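PDB 3B7M: cellulase from Rhodothermus marinus, which hydrolyses internal beta-1,4-glucosidic bonds of cellulose as a family 12 endoglucanase, here in an engineered, thermostable form active at moderate temperature. Local coordinates for residues T89-A94 against G123-I128; E49-N54 against L199-A204. All coordinates share one frame; numbering follows the deposited sequence.

Interaction 1 of 2, residues T89-A94 against G123-I128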
loop_
_atom_site.group_PDB
_atom_site.type_symbol
_atom_site.label_atom_id
_atom_site.label_comp_id
_atom_site.label_asym_id
_atom_site.label_seq_id
_atom_site.Cartn_x
_atom_site.Cartn_y
_atom_site.Cartn_z
ATOM N N THR A 89 0.565 9.180 17.957
ATOM C CA THR A 89 1.322 10.359 17.546
ATOM C C THR A 89 1.754 10.308 16.078
ATOM O O THR A 89 1.628 9.272 15.420
ATOM C CB THR A 89 2.573 10.573 18.444
ATOM O OG1 THR A 89 3.478 9.478 18.275
ATOM C CG2 THR A 89 2.180 10.662 19.935
ATOM N N GLY A 90 2.240 11.446 15.579
ATOM C CA GLY A 90 2.845 11.556 14.263
ATOM C C GLY A 90 1.838 11.796 13.163
ATOM O O GLY A 90 0.642 11.949 13.417
ATOM N N ARG A 91 2.334 11.854 11.936
ATOM C CA ARG A 91 1.476 12.002 10.770
ATOM C C ARG A 91 1.853 10.869 9.850
ATOM O O ARG A 91 2.987 10.809 9.375
ATOM C CB ARG A 91 1.662 13.369 10.089
ATOM C CG ARG A 91 1.162 14.569 10.919
ATOM C CD ARG A 91 1.146 15.890 10.110
ATOM N NE ARG A 91 2.431 16.105 9.487
ATOM C CZ ARG A 91 2.665 16.288 8.190
ATOM N NH1 ARG A 91 1.694 16.388 7.287
ATOM N NH2 ARG A 91 3.915 16.420 7.816
ATOM N N TRP A 92 0.903 9.961 9.631
ATOM C CA TRP A 92 1.140 8.726 8.894
ATOM C C TRP A 92 -0.198 8.155 8.429
ATOM O O TRP A 92 -1.245 8.527 8.957
ATOM C CB TRP A 92 1.854 7.682 9.789
ATOM C CG TRP A 92 1.161 7.455 11.121
ATOM C CD1 TRP A 92 1.441 8.078 12.304
ATOM C CD2 TRP A 92 0.060 6.566 11.391
ATOM N NE1 TRP A 92 0.586 7.628 13.298
ATOM C CE2 TRP A 92 -0.274 6.712 12.758
ATOM C CE3 TRP A 92 -0.670 5.655 10.610
ATOM C CZ2 TRP A 92 -1.301 5.989 13.358
ATOM C CZ3 TRP A 92 -1.688 4.941 11.203
ATOM C CH2 TRP A 92 -1.998 5.112 12.564
ATOM N N ASN A 93 -0.161 7.248 7.450
ATOM C CA ASN A 93 -1.324 6.422 7.156
ATOM C C ASN A 93 -0.967 4.945 7.157
ATOM O O ASN A 93 0.205 4.586 7.128
ATOM C CB ASN A 93 -2.029 6.841 5.846
ATOM C CG ASN A 93 -1.202 6.537 4.600
ATOM O OD1 ASN A 93 -1.302 7.237 3.582
ATOM N ND2 ASN A 93 -0.394 5.503 4.666
ATOM N N ALA A 94 -1.986 4.100 7.198
ATOM C CA ALA A 94 -1.821 2.672 7.001
ATOM C C ALA A 94 -2.582 2.356 5.714
ATOM O O ALA A 94 -3.807 2.503 5.653
ATOM C CB ALA A 94 -2.379 1.904 8.198
ATOM N N GLY A 123 -3.208 12.436 12.373
ATOM C CA GLY A 123 -2.818 13.769 11.942
ATOM C C GLY A 123 -3.575 14.172 10.702
ATOM O O GLY A 123 -4.506 13.491 10.265
ATOM N N ASP A 124 -3.147 15.271 10.102
ATOM C CA ASP A 124 -3.942 15.941 9.082
ATOM C C ASP A 124 -3.755 15.397 7.651
ATOM O O ASP A 124 -4.055 16.098 6.680
ATOM C CB ASP A 124 -3.584 17.428 9.111
ATOM C CG ASP A 124 -2.078 17.670 8.923
ATOM O OD1 ASP A 124 -1.392 16.780 8.362
ATOM O OD2 ASP A 124 -1.578 18.745 9.338
ATOM N N VAL A 125 -3.274 14.168 7.507
ATOM C CA VAL A 125 -2.851 13.687 6.176
ATOM C C VAL A 125 -4.000 13.320 5.250
ATOM O O VAL A 125 -4.949 12.649 5.657
ATOM C CB VAL A 125 -1.807 12.541 6.258
ATOM C CG1 VAL A 125 -0.547 13.037 6.961
ATOM C CG2 VAL A 125 -2.367 11.340 6.977
ATOM N N MET A 126 -3.904 13.771 4.002
ATOM C CA MET A 126 -4.913 13.465 2.985
ATOM C C MET A 126 -4.318 12.856 1.707
ATOM O O MET A 126 -3.118 12.998 1.450
ATOM C CB MET A 126 -5.746 14.709 2.648
ATOM C CG MET A 126 -6.532 15.273 3.820
ATOM S SD MET A 126 -7.609 16.614 3.274
ATOM C CE MET A 126 -7.435 17.732 4.678
ATOM N N PRO A 127 -5.158 12.169 0.905
ATOM C CA PRO A 127 -4.665 11.557 -0.320
ATOM C C PRO A 127 -4.215 12.574 -1.367
ATOM O O PRO A 127 -4.499 13.774 -1.262
ATOM C CB PRO A 127 -5.879 10.770 -0.840
ATOM C CG PRO A 127 -6.820 10.674 0.320
ATOM C CD PRO A 127 -6.594 11.905 1.105
ATOM N N ILE A 128 -3.495 12.081 -2.360
ATOM C CA ILE A 128 -3.178 12.878 -3.530
ATOM C C ILE A 128 -4.392 12.787 -4.462
ATOM O O ILE A 128 -4.812 11.686 -4.838
ATOM C CB ILE A 128 -1.887 12.372 -4.214
ATOM C CG1 ILE A 128 -0.711 12.480 -3.237
ATOM C CG2 ILE A 128 -1.592 13.151 -5.503
ATOM C CD1 ILE A 128 0.578 11.828 -3.735
#
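Arg91 meets Asp124 with the edge of its guanidinium group. NH1 donates to Asp124 OD1 at 3.3 Å, and the N-H...O angle of 165° makes the bond nearly straight. OD1 takes this salt bridge on its syn lone pair and lies close to the guanidinium plane. The carboxylate is turned well out of that plane, with 73° between the two groups. The chain bends at chi3 (-52°), which turns the guanidinium toward Asp124; Arg91 CD also lies 3.2 Å from Asp124 OD1. Arg91 NH2 has a second partner, the carbonyl of Gly53. The guanidinium is thus held from two loops, which should limit its rotation.

Val125 packs alongside the start of this chain, crossing it obliquely. Its CG1 lies 3.8 Å from Arg91 CB, and its CG2 is 3.6 Å from Trp92 O. Gly123 passes beside Arg91 CG, where a side chain on the glycine would clash. Trp92 points away from this loop and donates from NE1 to Thr89 O at 2.9 Å, in its ring plane. A methionine in place of Arg91 would probably leave Asp124 without its cationic mate and the Gly53 carbonyl without this donor. The contact ties the start of strand 91-101 to the loop leaving its antiparallel neighbour 112-122, at one end of a hairpin in the larger sheet of the family 12 beta-jelly roll.

Interaction 2 of 2, residues E49-N54 against L199-A204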
loop_
_atom_site.group_PDB
_atom_site.type_symbol
_atom_site.label_atom_id
_atom_site.label_comp_id
_atom_site.label_asym_id
_atom_site.label_seq_id
_atom_site.Cartn_x
_atom_site.Cartn_y
_atom_site.Cartn_z
ATOM N N GLU A 49 12.573 9.276 12.206
ATOM C CA GLU A 49 12.840 10.652 12.596
ATOM C C GLU A 49 12.338 11.656 11.551
ATOM O O GLU A 49 12.775 12.802 11.521
ATOM C CB GLU A 49 14.335 10.818 12.909
ATOM C CG GLU A 49 14.819 9.769 13.916
ATOM C CD GLU A 49 16.223 10.008 14.440
ATOM O OE1 GLU A 49 16.811 11.063 14.115
ATOM O OE2 GLU A 49 16.744 9.134 15.189
ATOM N N HIS A 50 11.388 11.220 10.724
ATOM C CA HIS A 50 10.899 12.021 9.611
ATOM C C HIS A 50 10.147 13.253 10.076
ATOM O O HIS A 50 9.463 13.226 11.101
ATOM C CB HIS A 50 9.996 11.189 8.696
ATOM C CG HIS A 50 10.595 9.879 8.304
ATOM N ND1 HIS A 50 11.802 9.786 7.649
ATOM C CD2 HIS A 50 10.163 8.608 8.484
ATOM C CE1 HIS A 50 12.082 8.513 7.427
ATOM N NE2 HIS A 50 11.108 7.777 7.931
ATOM N N ASP A 51 10.285 14.322 9.299
ATOM C CA ASP A 51 9.611 15.575 9.551
ATOM C C ASP A 51 9.329 16.251 8.206
ATOM O O ASP A 51 9.771 17.378 7.976
ATOM C CB ASP A 51 10.502 16.454 10.438
ATOM C CG ASP A 51 9.751 17.624 11.072
ATOM O OD1 ASP A 51 8.666 17.420 11.680
ATOM O OD2 ASP A 51 10.290 18.754 10.988
ATOM N N ASN A 52 8.618 15.551 7.314
ATOM C CA ASN A 52 8.228 16.112 6.022
ATOM C C ASN A 52 6.983 16.991 6.124
ATOM O O ASN A 52 6.327 17.029 7.168
ATOM C CB ASN A 52 8.004 15.012 4.974
ATOM C CG ASN A 52 9.276 14.635 4.214
ATOM O OD1 ASN A 52 9.216 14.108 3.097
ATOM N ND2 ASN A 52 10.418 14.885 4.816
ATOM N N GLY A 53 6.662 17.701 5.044
ATOM C CA GLY A 53 5.455 18.522 4.995
ATOM C C GLY A 53 4.304 17.759 4.377
ATOM O O GLY A 53 3.804 16.803 4.974
ATOM N N ASN A 54 3.892 18.163 3.178
ATOM C CA ASN A 54 2.739 17.536 2.526
ATOM C C ASN A 54 3.079 16.291 1.724
ATOM O O ASN A 54 2.179 15.567 1.312
ATOM C CB ASN A 54 1.966 18.543 1.656
ATOM C CG ASN A 54 0.828 19.202 2.409
ATOM O OD1 ASN A 54 0.902 19.378 3.621
ATOM N ND2 ASN A 54 -0.242 19.562 1.694
ATOM N N LEU A 199 4.790 7.386 5.877
ATOM C CA LEU A 199 5.235 8.225 6.995
ATOM C C LEU A 199 5.465 9.663 6.561
ATOM O O LEU A 199 6.114 9.924 5.550
ATOM C CB LEU A 199 6.508 7.647 7.641
ATOM C CG LEU A 199 6.404 6.216 8.166
ATOM C CD1 LEU A 199 7.688 5.797 8.862
ATOM C CD2 LEU A 199 5.196 6.074 9.125
ATOM N N PHE A 200 4.905 10.598 7.318
ATOM C CA PHE A 200 5.147 12.012 7.059
ATOM C C PHE A 200 5.996 12.574 8.191
ATOM O O PHE A 200 7.075 13.110 7.946
ATOM C CB PHE A 200 3.840 12.799 6.891
ATOM C CG PHE A 200 3.041 12.404 5.679
ATOM C CD1 PHE A 200 2.309 11.213 5.661
ATOM C CD2 PHE A 200 3.021 13.217 4.549
ATOM C CE1 PHE A 200 1.556 10.849 4.547
ATOM C CE2 PHE A 200 2.280 12.859 3.427
ATOM C CZ PHE A 200 1.543 11.671 3.428
ATOM N N THR A 201 5.513 12.450 9.425
ATOM C CA THR A 201 6.317 12.814 10.597
ATOM C C THR A 201 6.255 11.706 11.644
ATOM O O THR A 201 5.172 11.227 11.981
ATOM C CB THR A 201 5.946 14.225 11.211
ATOM O OG1 THR A 201 5.146 14.074 12.387
ATOM C CG2 THR A 201 5.220 15.082 10.240
ATOM N N GLY A 202 7.420 11.271 12.128
ATOM C CA GLY A 202 7.465 10.223 13.149
ATOM C C GLY A 202 7.071 8.886 12.551
ATOM O O GLY A 202 7.353 8.620 11.382
ATOM N N GLY A 203 6.408 8.053 13.346
ATOM C CA GLY A 203 6.039 6.708 12.919
ATOM C C GLY A 203 6.535 5.585 13.810
ATOM O O GLY A 203 6.094 4.444 13.663
ATOM N N ALA A 204 7.438 5.883 14.747
ATOM C CA ALA A 204 7.989 4.827 15.606
ATOM C C ALA A 204 6.917 4.165 16.460
ATOM O O ALA A 204 6.130 4.856 17.115
ATOM C CB ALA A 204 9.150 5.352 16.496
#
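His50 and Phe200 both set CG anti to the carbonyl carbon, with chi1 of -49° and -65°. In His50 this brings the ring to Leu199; in Phe200 it brings the phenyl edge to the backbone carbonyls of Gly53 and Asn54. Phe200 and Thr201 together form a classic beta bulge opposite Arg91, where the chain turns a corner after strand 189-199 of the jelly roll.

The histidine meets Leu199 with its edge: His50 CD2 lies 3.8 Å from Leu199 CD1. Its nitrogens are held by Thr30 at ND1 and Gln32 at NE2, which should fix the ring's rotation. The Phe200 ring also presents an edge: CE2 is 3.4 Å from Asn54 O, and CD2 is 3.7 Å from Gly53 O.

Two backbone bonds join the loops around a single bridge between Asp51 and Thr201. Asn52 N donates to Phe200 O at 3.0 Å. Gly202 N donates to His50 O, also at 3.0 Å; the residue has a positive phi, which by itself favours glycine. Thr201 CG2 sits 3.8 Å from Asn52 O. The His50 carbonyl has one more neighbour, the CA-H of Thr201, with CA 3.2 Å from His50 O.

The two contacts are neighbours, with centres about 9 Å apart, and interaction 1 is nested along the chain inside the loop closed by interaction 2. Both are partly buried and lie toward the periphery of the fold. Arg91 joins them: its backbone O bonds to Phe200 N, and its guanidinium also reaches the 49-54 loop. Val125 CG1 also packs on Phe200 CD1. Their chemistry differs. Interaction 1 depends on a salt bridge with an exposed aspartate, over aliphatic packing. Interaction 2 uses backbone bonds and ring edges between two loops. Strands 91-101 and 189-199 are antiparallel neighbours in one sheet; interaction 1 lies at the start of the first and interaction 2 just past the end of the second.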